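Local coordinates for beta-xylanase (Caldicellulosiruptor kristjanssonii, PDB 7NWN), which probably binds plant cell-wall carbohydrate as the family 9 carbohydrate-binding module of a hyperthermostable xylanase-glucuronoyl esterase, at residues I23-G28 against N68-L73; G34-I39 against L73-D78; T55-K60 against A179-F184; Y115-N118 against F122-T125. All coordinates share one frame; numbering follows the deposited sequence. Where two conformers were deposited one is given.

Contact 1. Residues I23-G28 against N68-L73; sequences IYVSYG and NALYVL
At Val25 the first torsion (chi1 -175°) swings CG1 away from the backbone N, Leu70 does the same with CG (chi1 -178°), and each residue sends one methyl across to the other. The atoms that meet are Val25 CG1 and Leu70 CD1, 4.4 Å apart, a loose apolar touch. The CB of Val25 is directed toward segment 68-73, whereas the CB of Leu70 leaves its strand obliquely and the branch beyond it turns in. No backbone hydrogen bond joins the segments, and the CA atoms of Val25 and Leu70 stay 9.3 Å apart. That spacing illustrates how the layers of a beta-sandwich meet, as in other family 9 modules: strand 22-25 runs parallel to strand 198-202 in one sheet, while strand 69-77 belongs to the four-stranded sheet packed against it. Ile200 touches both Val25 and Leu70, and Leu63 and Trp65 of strand 58-66 also lie against Val25. Tyr71, the next residue along, turns its ring to the loop that follows strand 22-25. Its CG sits anti to the carbonyl carbon (chi1 -66°), which carries the ring to the carbonyl of Gly28. The O of Gly28 lies about equally far from CD2 and CE2 of Tyr71, 3.9 Å from each, and makes no hydrogen bond with the ring. The phenol hydroxyl is fixed farther out, hydrogen-bonded to OD2 of Asp66 and to NE of Arg149, while Pro30 packs on the same tyrosine.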
loop_
_atom_site.group_PDB
_atom_site.type_symbol
_atom_site.label_atom_id
_atom_site.label_comp_id
_atom_site.label_asym_id
_atom_site.label_seq_id
_atom_site.Cartn_x
_atom_site.Cartn_y
_atom_site.Cartn_z
ATOM N N ILE A 23 7.586 10.226 -1.280
ATOM C CA ILE A 23 7.423 9.605 -2.603
ATOM C C ILE A 23 6.489 10.502 -3.443
ATOM O O ILE A 23 5.423 10.929 -2.961
ATOM C CB ILE A 23 6.852 8.171 -2.443
ATOM C CG1 ILE A 23 7.847 7.257 -1.729
ATOM C CG2 ILE A 23 6.395 7.576 -3.779
ATOM C CD1 ILE A 23 7.229 5.989 -1.167
ATOM N N TYR A 24 6.930 10.826 -4.671
ATOM C CA TYR A 24 6.141 11.581 -5.643
ATOM C C TYR A 24 5.333 10.538 -6.427
ATOM O O TYR A 24 5.899 9.565 -6.872
ATOM C CB TYR A 24 7.076 12.440 -6.530
ATOM C CG TYR A 24 7.724 13.555 -5.747
ATOM C CD1 TYR A 24 7.058 14.761 -5.544
ATOM C CD2 TYR A 24 8.948 13.363 -5.096
ATOM C CE1 TYR A 24 7.618 15.774 -4.769
ATOM C CE2 TYR A 24 9.531 14.369 -4.326
ATOM C CZ TYR A 24 8.856 15.575 -4.169
ATOM O OH TYR A 24 9.388 16.563 -3.403
ATOM N N VAL A 25 4.016 10.683 -6.452
ATOM C CA VAL A 25 3.110 9.730 -7.080
ATOM C C VAL A 25 2.531 10.343 -8.356
ATOM O O VAL A 25 1.852 11.385 -8.324
ATOM C CB VAL A 25 1.972 9.418 -6.104
ATOM C CG1 VAL A 25 1.023 8.320 -6.642
ATOM C CG2 VAL A 25 2.525 9.098 -4.711
ATOM N N SER A 26 2.758 9.642 -9.467
ATOM C CA SER A 26 2.170 10.017 -10.749
ATOM C C SER A 26 0.685 9.643 -10.865
ATOM O O SER A 26 0.186 8.728 -10.205
ATOM C CB SER A 26 2.936 9.353 -11.826
ATOM O OG SER A 26 4.250 9.849 -11.778
ATOM N N TYR A 27 0.021 10.341 -11.798
ATOM C CA TYR A 27 -1.407 10.294 -12.051
ATOM C C TYR A 27 -1.663 9.164 -13.044
ATOM O O TYR A 27 -0.953 9.035 -14.051
ATOM C CB TYR A 27 -1.894 11.622 -12.643
ATOM C CG TYR A 27 -3.374 11.620 -12.905
ATOM C CD1 TYR A 27 -3.891 11.176 -14.122
ATOM C CD2 TYR A 27 -4.254 12.052 -11.942
ATOM C CE1 TYR A 27 -5.259 11.153 -14.360
ATOM C CE2 TYR A 27 -5.620 12.011 -12.161
ATOM C CZ TYR A 27 -6.129 11.581 -13.369
ATOM O OH TYR A 27 -7.481 11.593 -13.527
ATOM N N GLY A 28 -2.684 8.355 -12.742
ATOM C CA GLY A 28 -3.001 7.230 -13.631
ATOM C C GLY A 28 -4.063 6.342 -13.006
ATOM O O GLY A 28 -4.294 6.420 -11.797
ATOM N N ASN A 68 -10.175 9.833 -8.013
ATOM C CA ASN A 68 -11.047 9.217 -7.032
ATOM C C ASN A 68 -10.311 8.344 -5.995
ATOM O O ASN A 68 -10.954 7.855 -5.062
ATOM C CB ASN A 68 -12.117 8.353 -7.709
ATOM C CG ASN A 68 -12.902 9.142 -8.739
ATOM O OD1 ASN A 68 -13.498 10.152 -8.383
ATOM N ND2 ASN A 68 -12.908 8.689 -9.990
ATOM N N ALA A 69 -9.020 8.062 -6.201
ATOM C CA ALA A 69 -8.404 6.902 -5.553
ATOM C C ALA A 69 -6.895 6.996 -5.532
ATOM O O ALA A 69 -6.266 7.622 -6.398
ATOM C CB ALA A 69 -8.805 5.605 -6.226
ATOM N N LEU A 70 -6.348 6.273 -4.547
ATOM C CA LEU A 70 -4.946 5.909 -4.527
ATOM C C LEU A 70 -4.819 4.418 -4.870
ATOM O O LEU A 70 -5.608 3.621 -4.374
ATOM C CB LEU A 70 -4.347 6.193 -3.141
ATOM C CG LEU A 70 -2.846 5.901 -2.987
ATOM C CD1 LEU A 70 -1.959 6.865 -3.775
ATOM C CD2 LEU A 70 -2.431 5.908 -1.538
ATOM N N TYR A 71 -3.721 4.068 -5.568
ATOM C CA TYR A 71 -3.472 2.724 -6.091
ATOM C C TYR A 71 -2.126 2.240 -5.578
ATOM O O TYR A 71 -1.147 3.002 -5.588
ATOM C CB TYR A 71 -3.450 2.713 -7.630
ATOM C CG TYR A 71 -4.811 3.058 -8.201
ATOM C CD1 TYR A 71 -5.793 2.087 -8.351
ATOM C CD2 TYR A 71 -5.123 4.371 -8.534
ATOM C CE1 TYR A 71 -7.056 2.403 -8.832
ATOM C CE2 TYR A 71 -6.386 4.716 -9.003
ATOM C CZ TYR A 71 -7.327 3.719 -9.207
ATOM O OH TYR A 71 -8.563 4.065 -9.649
ATOM N N VAL A 72 -2.093 0.963 -5.158
ATOM C CA VAL A 72 -0.845 0.348 -4.718
ATOM C C VAL A 72 -0.644 -0.944 -5.509
ATOM O O VAL A 72 -1.562 -1.745 -5.556
ATOM C CB VAL A 72 -0.851 0.042 -3.202
ATOM C CG1 VAL A 72 0.523 -0.464 -2.733
ATOM C CG2 VAL A 72 -1.290 1.271 -2.371
ATOM N N LEU A 73 0.567 -1.142 -6.042
ATOM C CA LEU A 73 0.940 -2.438 -6.600
ATOM C C LEU A 73 2.133 -2.919 -5.775
ATOM O O LEU A 73 3.155 -2.238 -5.789
ATOM C CB LEU A 73 1.368 -2.251 -8.064
ATOM C CG LEU A 73 1.936 -3.514 -8.729
ATOM C CD1 LEU A 73 0.776 -4.395 -9.075
ATOM C CD2 LEU A 73 2.658 -3.124 -10.018
#

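Contact 2. Residues G34-I39 against L73-D78; sequences GEVDDI and LAEVYD. With CA (calcium ion), chain R; CA (calcium ion), chain Q.
The carbonyl O of Glu35 and OD1 of Asp37 bind the same calcium ion, each at 2.3 Å, and Val36, held between these two ligands, is the residue that leans on Leu73 and Glu75. Asp37 uses a single oxygen, since its OD2 stays 3.9 Å from the calcium ion. A water, the O of Val31, Asp33 OD1 and both carboxylate oxygens of Glu147 complete the shell. Glu147 lies on strand 143-151, next to strand 69-77 in the four-stranded antiparallel sheet of the sandwich, and through it the metal pins the irregular loop 34-39 to that sheet. The two methyls of Val36 then divide the work. CG1, anti to the backbone N (chi1 -179°), reaches Leu73 CD2 at 4.3 Å, while CG2, anti to the carbonyl carbon, comes to 3.9 Å from OE2 of Glu75. Leu73 aims at the loop, with Trp40 and Arg145 also against it. The Glu75 chain is extended beyond CG and crosses Val36 at about a right angle, bringing OE2 up to the CG2 methyl. That carboxylate is engaged by charge as well: OE2 of Glu75 forms a salt bridge with NE of Arg145, whose side chain also touches Val36. At the far end of the strand, Asp78 grips a second calcium ion with both oxygens, OD1 at 2.6 Å and OD2 at 2.5 Å, in company with Val80, Asp92 and Ala171.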
loop_
_atom_site.group_PDB
_atom_site.type_symbol
_atom_site.label_atom_id
_atom_site.label_comp_id
_atom_site.label_asym_id
_atom_site.label_seq_id
_atom_site.Cartn_x
_atom_site.Cartn_y
_atom_site.Cartn_z
ATOM N N GLY A 34 -4.749 -7.880 -10.320
ATOM C CA GLY A 34 -3.579 -8.657 -9.948
ATOM C C GLY A 34 -2.533 -8.737 -11.068
ATOM O O GLY A 34 -1.497 -9.387 -10.894
ATOM N N GLU A 35 -2.814 -8.098 -12.215
ATOM C CA GLU A 35 -1.882 -8.109 -13.361
ATOM C C GLU A 35 -1.253 -6.712 -13.477
ATOM O O GLU A 35 -1.877 -5.699 -13.113
ATOM C CB GLU A 35 -2.644 -8.437 -14.662
ATOM C CG GLU A 35 -3.362 -9.799 -14.646
ATOM C CD GLU A 35 -2.416 -11.027 -14.649
ATOM O OE1 GLU A 35 -1.261 -10.917 -15.111
ATOM O OE2 GLU A 35 -2.781 -12.059 -14.036
ATOM N N VAL A 36 -0.040 -6.661 -14.025
ATOM C CA VAL A 36 0.751 -5.445 -14.088
ATOM C C VAL A 36 0.368 -4.742 -15.375
ATOM O O VAL A 36 0.865 -5.090 -16.451
ATOM C CB VAL A 36 2.266 -5.739 -14.087
ATOM C CG1 VAL A 36 3.090 -4.445 -14.130
ATOM C CG2 VAL A 36 2.662 -6.617 -12.896
ATOM N N ASP A 37 -0.511 -3.757 -15.243
ATOM C CA ASP A 37 -0.887 -2.879 -16.358
ATOM C C ASP A 37 0.384 -2.294 -16.978
ATOM O O ASP A 37 1.327 -1.954 -16.244
ATOM C CB ASP A 37 -1.621 -1.613 -15.859
ATOM C CG ASP A 37 -2.870 -1.921 -15.040
ATOM O OD1 ASP A 37 -2.758 -2.681 -14.072
ATOM O OD2 ASP A 37 -3.953 -1.399 -15.382
ATOM N N ASP A 38 0.352 -2.108 -18.308
ATOM C CA ASP A 38 1.374 -1.385 -19.054
ATOM C C ASP A 38 1.733 -0.068 -18.331
ATOM O O ASP A 38 2.910 0.247 -18.116
ATOM C CB ASP A 38 0.834 -1.110 -20.480
ATOM C CG ASP A 38 1.606 -0.023 -21.234
ATOM O OD1 ASP A 38 2.825 -0.096 -21.242
ATOM O OD2 ASP A 38 0.959 0.936 -21.797
ATOM N N ILE A 39 0.733 0.675 -17.855
ATOM C CA ILE A 39 1.021 1.980 -17.256
ATOM C C ILE A 39 1.831 1.893 -15.953
ATOM O O ILE A 39 2.488 2.887 -15.602
ATOM C CB ILE A 39 -0.234 2.823 -17.031
ATOM C CG1 ILE A 39 -1.227 2.199 -16.034
ATOM C CG2 ILE A 39 -0.880 3.221 -18.382
ATOM C CD1 ILE A 39 -2.392 3.164 -15.699
ATOM N N LEU A 73 0.567 -1.142 -6.042
ATOM C CA LEU A 73 0.940 -2.438 -6.600
ATOM C C LEU A 73 2.133 -2.919 -5.775
ATOM O O LEU A 73 3.155 -2.238 -5.789
ATOM C CB LEU A 73 1.368 -2.251 -8.064
ATOM C CG LEU A 73 1.936 -3.514 -8.729
ATOM C CD1 LEU A 73 0.776 -4.395 -9.075
ATOM C CD2 LEU A 73 2.658 -3.124 -10.018
ATOM N N ALA A 74 1.970 -4.017 -5.029
ATOM C CA ALA A 74 3.073 -4.533 -4.247
ATOM C C ALA A 74 3.433 -5.922 -4.767
ATOM O O ALA A 74 2.548 -6.737 -5.065
ATOM C CB ALA A 74 2.701 -4.555 -2.772
ATOM N N GLU A 75 4.746 -6.186 -4.855
ATOM C CA GLU A 75 5.196 -7.566 -5.037
ATOM C C GLU A 75 6.117 -7.976 -3.889
ATOM O O GLU A 75 7.032 -7.214 -3.495
ATOM C CB GLU A 75 5.969 -7.694 -6.356
ATOM C CG GLU A 75 5.033 -7.619 -7.521
ATOM C CD GLU A 75 5.639 -7.825 -8.900
ATOM O OE1 GLU A 75 6.784 -8.270 -8.992
ATOM O OE2 GLU A 75 4.930 -7.555 -9.871
ATOM N N VAL A 76 5.861 -9.193 -3.391
ATOM C CA VAL A 76 6.622 -9.714 -2.277
ATOM C C VAL A 76 7.329 -10.992 -2.751
ATOM O O VAL A 76 6.654 -11.921 -3.190
ATOM C CB VAL A 76 5.682 -10.013 -1.081
ATOM C CG1 VAL A 76 6.464 -10.593 0.111
ATOM C CG2 VAL A 76 4.881 -8.770 -0.644
ATOM N N TYR A 77 8.649 -11.041 -2.581
ATOM C CA TYR A 77 9.419 -12.270 -2.680
ATOM C C TYR A 77 9.426 -12.937 -1.302
ATOM O O TYR A 77 9.938 -12.376 -0.333
ATOM C CB TYR A 77 10.833 -11.934 -3.167
ATOM C CG TYR A 77 11.751 -13.131 -3.177
ATOM C CD1 TYR A 77 11.810 -13.982 -4.278
ATOM C CD2 TYR A 77 12.545 -13.425 -2.065
ATOM C CE1 TYR A 77 12.634 -15.102 -4.281
ATOM C CE2 TYR A 77 13.357 -14.548 -2.042
ATOM C CZ TYR A 77 13.399 -15.382 -3.155
ATOM O OH TYR A 77 14.191 -16.492 -3.132
ATOM N N ASP A 78 8.831 -14.134 -1.238
ATOM C CA ASP A 78 8.598 -14.850 -0.014
ATOM C C ASP A 78 8.389 -16.315 -0.381
ATOM O O ASP A 78 7.313 -16.701 -0.822
ATOM C CB ASP A 78 7.406 -14.281 0.744
ATOM C CG ASP A 78 7.171 -14.882 2.135
ATOM O OD1 ASP A 78 7.912 -15.806 2.576
ATOM O OD2 ASP A 78 6.248 -14.394 2.779
HETATM CA CA CA R . -3.773 -4.435 -12.981
HETATM CA CA CA Q . 6.277 -16.112 4.560
HETATM O O HOH W 1 8.642 -17.031 5.081
HETATM O O HOH W 2 -4.151 -4.965 -15.343
#

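Contact 3. Residues T55-K60 against A179-F184; sequences TQTNAK and ATINMF
Segments 55-60 and 179-184 pass each other without a backbone hydrogen bond, their nearest CA pairs being Thr55 with Ala179, 7.1 Å apart, and Asn58 with Ile181, 7.7 Å apart. Side chains fill this spacing, and Ile181 supplies the largest share. Its CG1 lies anti to the carbonyl carbon (chi1 -42°) and the chain continues extended to CD1, so that this one methyl does the touching. CD1 of Ile181 approaches the carbonyl O of Thr57 at 3.6 Å and the CA of Asn58 at 3.9 Å, resting on the backbone where the loop becomes strand. It also meets CG2 of Thr57 at 4.1 Å, the two side chains crossing at a slant. Thr57 thereby separates its two branches: the methyl faces the isoleucine, while OG1 turns to Asp78, a calcium ligand, and makes a weak hydrogen bond with OD1 of that residue. Two residues earlier, Thr55 points at segment 179-184, and its CB lies 4.3 Å from the CB of Ala179. The OG1 of Thr55 fits an ST turn, accepting from the N of Thr57 at 3.1 Å, although the position of that oxygen is doubtful. The contact joins the sandwich's two sheets near one edge. Strand 58-66 is hydrogen-bonded to strand 69-77, and strand 177-182 lies between strand 161-171 and the short strand 50-51; Val168 and Val76 pack on Ala59, and Tyr51 and Pro48 on Ile181.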
loop_
_atom_site.group_PDB
_atom_site.type_symbol
_atom_site.label_atom_id
_atom_site.label_comp_id
_atom_site.label_asym_id
_atom_site.label_seq_id
_atom_site.Cartn_x
_atom_site.Cartn_y
_atom_site.Cartn_z
ATOM N N THR A 55 15.857 -11.908 7.091
ATOM C CA THR A 55 14.839 -12.723 6.436
ATOM C C THR A 55 15.167 -12.755 4.946
ATOM O O THR A 55 15.782 -11.819 4.448
ATOM C CB THR A 55 13.427 -12.140 6.627
ATOM O OG1 THR A 55 12.545 -13.023 5.946
ATOM C CG2 THR A 55 13.260 -10.730 6.100
ATOM N N GLN A 56 14.764 -13.795 4.213
ATOM C CA GLN A 56 14.996 -13.729 2.773
ATOM C C GLN A 56 13.775 -13.127 2.056
ATOM O O GLN A 56 13.762 -13.044 0.825
ATOM C CB GLN A 56 15.315 -15.099 2.168
ATOM C CG GLN A 56 16.359 -15.919 2.904
ATOM C CD GLN A 56 17.728 -15.705 2.321
ATOM O OE1 GLN A 56 18.354 -14.665 2.524
ATOM N NE2 GLN A 56 18.194 -16.696 1.581
ATOM N N THR A 57 12.741 -12.746 2.823
ATOM C CA THR A 57 11.593 -12.034 2.262
ATOM C C THR A 57 11.985 -10.603 1.908
ATOM O O THR A 57 12.680 -9.958 2.673
ATOM C CB THR A 57 10.405 -12.038 3.220
ATOM O OG1 THR A 57 10.083 -13.422 3.295
ATOM C CG2 THR A 57 9.191 -11.247 2.749
ATOM N N ASN A 58 11.591 -10.138 0.718
ATOM C CA ASN A 58 11.769 -8.740 0.370
ATOM C C ASN A 58 10.566 -8.325 -0.473
ATOM O O ASN A 58 9.762 -9.185 -0.839
ATOM C CB ASN A 58 13.113 -8.411 -0.282
ATOM C CG ASN A 58 13.321 -9.219 -1.538
ATOM O OD1 ASN A 58 12.878 -8.830 -2.609
ATOM N ND2 ASN A 58 13.952 -10.371 -1.401
ATOM N N ALA A 59 10.435 -7.009 -0.713
ATOM C CA ALA A 59 9.230 -6.500 -1.332
ATOM C C ALA A 59 9.542 -5.197 -2.046
ATOM O O ALA A 59 10.553 -4.557 -1.764
ATOM C CB ALA A 59 8.154 -6.280 -0.292
ATOM N N LYS A 60 8.616 -4.812 -2.930
ATOM C CA LYS A 60 8.646 -3.520 -3.580
ATOM C C LYS A 60 7.204 -3.095 -3.812
ATOM O O LYS A 60 6.282 -3.915 -3.748
ATOM C CB LYS A 60 9.466 -3.633 -4.867
ATOM C CG LYS A 60 9.153 -4.859 -5.729
ATOM C CD LYS A 60 10.042 -4.983 -6.973
ATOM C CE LYS A 60 9.940 -6.280 -7.769
ATOM N NZ LYS A 60 10.896 -6.282 -8.914
ATOM N N ALA A 179 8.865 -11.568 10.968
ATOM C CA ALA A 179 9.557 -10.377 10.491
ATOM C C ALA A 179 8.552 -9.368 9.930
ATOM O O ALA A 179 7.444 -9.743 9.567
ATOM C CB ALA A 179 10.622 -10.716 9.485
ATOM N N THR A 180 8.965 -8.095 9.914
ATOM C CA THR A 180 8.240 -7.020 9.271
ATOM C C THR A 180 9.208 -6.277 8.390
ATOM O O THR A 180 10.413 -6.262 8.657
ATOM C CB THR A 180 7.555 -6.033 10.225
ATOM O OG1 THR A 180 8.574 -5.402 11.006
ATOM C CG2 THR A 180 6.468 -6.657 11.066
ATOM N N ILE A 181 8.649 -5.727 7.308
ATOM C CA ILE A 181 9.361 -4.782 6.466
ATOM C C ILE A 181 8.529 -3.505 6.392
ATOM O O ILE A 181 7.314 -3.582 6.200
ATOM C CB ILE A 181 9.612 -5.372 5.073
ATOM C CG1 ILE A 181 10.057 -6.842 5.148
ATOM C CG2 ILE A 181 10.621 -4.500 4.318
ATOM C CD1 ILE A 181 10.349 -7.460 3.789
ATOM N N ASN A 182 9.190 -2.354 6.582
ATOM C CA ASN A 182 8.518 -1.067 6.548
ATOM C C ASN A 182 9.210 -0.120 5.566
ATOM O O ASN A 182 10.404 -0.266 5.307
ATOM C CB ASN A 182 8.426 -0.407 7.916
ATOM C CG ASN A 182 7.380 -1.088 8.756
ATOM O OD1 ASN A 182 7.648 -2.181 9.281
ATOM N ND2 ASN A 182 6.191 -0.495 8.806
ATOM N N MET A 183 8.425 0.809 5.006
ATOM C CA MET A 183 8.975 1.808 4.096
ATOM C C MET A 183 9.601 2.934 4.946
ATOM O O MET A 183 10.757 3.275 4.729
ATOM C CB MET A 183 7.901 2.375 3.131
ATOM C CG MET A 183 8.463 3.400 2.121
ATOM S SD MET A 183 9.677 2.659 1.055
ATOM C CE MET A 183 10.802 4.035 0.864
ATOM N N PHE A 184 8.836 3.450 5.913
ATOM C CA PHE A 184 9.104 4.712 6.597
ATOM C C PHE A 184 9.286 4.573 8.122
ATOM O O PHE A 184 10.175 5.193 8.668
ATOM C CB PHE A 184 7.982 5.712 6.308
ATOM C CG PHE A 184 7.968 6.206 4.886
ATOM C CD1 PHE A 184 9.095 6.813 4.322
ATOM C CD2 PHE A 184 6.828 6.052 4.094
ATOM C CE1 PHE A 184 9.083 7.280 3.007
ATOM C CE2 PHE A 184 6.815 6.553 2.794
ATOM C CZ PHE A 184 7.943 7.142 2.242
#

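Contact 4. Residues Y115-N118 against F122-T125; sequences YRVN and FKTT
Arg116 and Thr124 cross at an angle on one face of the hairpin, and their polar ends join: NH1 of Arg116 donates to OG1 of Thr124 at 3.2 Å, the oxygen lying at the edge of the guanidinium, near its plane. A bend at chi3 (-65°) folds the arginine back for this bond, while NE and NH2 form salt bridges with Glu95 and Asp126. On the other face Tyr115 runs beside Thr125, with CE1 of Tyr115 3.8 Å from OG1 of Thr125, and Val117 beside Lys123, where CG2 of Val117 and CG of Lys123 are 4.0 Å apart; Phe133 stacks on the Tyr115 ring. Between the two faces the backbones of Arg116 and Thr124 exchange two hydrogen bonds of 2.9 Å, N to O each way. Asn118 N donates to Phe122 O at 3.0 Å. Its OD1 accepts from Phe122 N at 2.9 Å, the donor standing above the carbonyl plane, and the Phe122 CB rests 3.4 Å from the same oxygen, with amide and ring planes 52° apart. Its ND2 is hydrogen-bonded to Gln91. Replacing Asn118 with an alanine removes this side-chain clasp and is likely to leave the Phe122 N-H and Gln91 OE1 without their mate. Hydrogen-bonded Arg116-Thr124, flanked by non-hydrogen-bonded Tyr115-Thr125 and Val117-Lys123, marks an antiparallel beta-hairpin, here at the border of the larger sheet.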
loop_
_atom_site.group_PDB
_atom_site.type_symbol
_atom_site.label_atom_id
_atom_site.label_comp_id
_atom_site.label_asym_id
_atom_site.label_seq_id
_atom_site.Cartn_x
_atom_site.Cartn_y
_atom_site.Cartn_z
ATOM N N TYR A 115 -5.232 -0.518 6.479
ATOM C CA TYR A 115 -5.824 -1.675 5.807
ATOM C C TYR A 115 -4.745 -2.749 5.683
ATOM O O TYR A 115 -3.557 -2.427 5.732
ATOM C CB TYR A 115 -6.268 -1.273 4.398
ATOM C CG TYR A 115 -7.437 -0.313 4.362
ATOM C CD1 TYR A 115 -8.620 -0.571 5.036
ATOM C CD2 TYR A 115 -7.369 0.847 3.600
ATOM C CE1 TYR A 115 -9.689 0.327 4.982
ATOM C CE2 TYR A 115 -8.452 1.718 3.490
ATOM C CZ TYR A 115 -9.604 1.484 4.218
ATOM O OH TYR A 115 -10.664 2.349 4.112
ATOM N N ARG A 116 -5.191 -3.997 5.506
ATOM C CA ARG A 116 -4.290 -5.159 5.398
ATOM C C ARG A 116 -4.937 -6.123 4.404
ATOM O O ARG A 116 -6.164 -6.216 4.379
ATOM C CB ARG A 116 -4.165 -5.868 6.771
ATOM C CG ARG A 116 -3.194 -7.062 6.830
ATOM C CD ARG A 116 -3.193 -7.767 8.225
ATOM N NE ARG A 116 -2.684 -6.847 9.265
ATOM C CZ ARG A 116 -3.447 -6.115 10.092
ATOM N NH1 ARG A 116 -4.772 -6.236 10.087
ATOM N NH2 ARG A 116 -2.869 -5.254 10.913
ATOM N N VAL A 117 -4.110 -6.812 3.586
ATOM C CA VAL A 117 -4.626 -7.867 2.724
ATOM C C VAL A 117 -3.548 -8.950 2.689
ATOM O O VAL A 117 -2.348 -8.633 2.613
ATOM C CB VAL A 117 -4.983 -7.347 1.302
ATOM C CG1 VAL A 117 -3.835 -6.604 0.630
ATOM C CG2 VAL A 117 -5.553 -8.420 0.386
ATOM N N ASN A 118 -3.973 -10.209 2.863
ATOM C CA ASN A 118 -3.030 -11.319 2.790
ATOM C C ASN A 118 -2.900 -11.843 1.347
ATOM O O ASN A 118 -3.620 -11.403 0.458
ATOM C CB ASN A 118 -3.394 -12.397 3.817
ATOM C CG ASN A 118 -4.556 -13.300 3.442
ATOM O OD1 ASN A 118 -5.061 -13.286 2.325
ATOM N ND2 ASN A 118 -4.969 -14.147 4.379
ATOM N N PHE A 122 -7.491 -11.907 1.426
ATOM C CA PHE A 122 -8.348 -11.694 2.599
ATOM C C PHE A 122 -7.985 -10.336 3.201
ATOM O O PHE A 122 -6.839 -10.098 3.598
ATOM C CB PHE A 122 -8.137 -12.824 3.629
ATOM C CG PHE A 122 -8.849 -12.589 4.941
ATOM C CD1 PHE A 122 -10.235 -12.589 5.005
ATOM C CD2 PHE A 122 -8.134 -12.342 6.115
ATOM C CE1 PHE A 122 -10.903 -12.339 6.198
ATOM C CE2 PHE A 122 -8.802 -12.118 7.316
ATOM C CZ PHE A 122 -10.187 -12.100 7.346
ATOM N N LYS A 123 -8.970 -9.454 3.267
ATOM C CA LYS A 123 -8.747 -8.091 3.724
ATOM C C LYS A 123 -9.244 -7.880 5.155
ATOM O O LYS A 123 -10.316 -8.356 5.519
ATOM C CB LYS A 123 -9.593 -7.142 2.868
ATOM C CG LYS A 123 -9.129 -6.987 1.422
ATOM C CD LYS A 123 -10.320 -6.490 0.573
ATOM C CE LYS A 123 -11.255 -7.592 0.112
ATOM N NZ LYS A 123 -10.616 -8.543 -0.863
ATOM N N THR A 124 -8.517 -7.037 5.908
ATOM C CA THR A 124 -8.981 -6.571 7.213
ATOM C C THR A 124 -8.762 -5.052 7.291
ATOM O O THR A 124 -7.874 -4.511 6.613
ATOM C CB THR A 124 -8.263 -7.307 8.372
ATOM O OG1 THR A 124 -6.881 -7.406 8.047
ATOM C CG2 THR A 124 -8.794 -8.703 8.618
ATOM N N THR A 125 -9.579 -4.383 8.123
ATOM C CA THR A 125 -9.329 -2.974 8.443
ATOM C C THR A 125 -8.981 -2.809 9.936
ATOM O O THR A 125 -9.700 -3.300 10.775
ATOM C CB THR A 125 -10.547 -2.096 8.091
ATOM O OG1 THR A 125 -10.258 -0.772 8.551
ATOM C CG2 THR A 125 -11.852 -2.579 8.693
#

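Contacts 1 and 2 share Leu73 and lie along the same strand 69-77, their centres 14 Å apart, so one strand serves first the other sheet and then the calcium-binding loop. Contact 3 adjoins contact 2 through neighbouring strands: Tyr77 N to Asn58 O at 2.8 Å and Glu75 O to Lys60 N at 2.9 Å are probable hydrogen bonds. It also meets contact 1, where Ile23 CD1 is 3.7 Å from Phe184 CZ. Contact 4 stands apart, its nearest atoms about 8 Å from those of contacts 1 and 2 and about 9 Å from those of contact 3. Two of the three calcium sites draw ligands from contact 2.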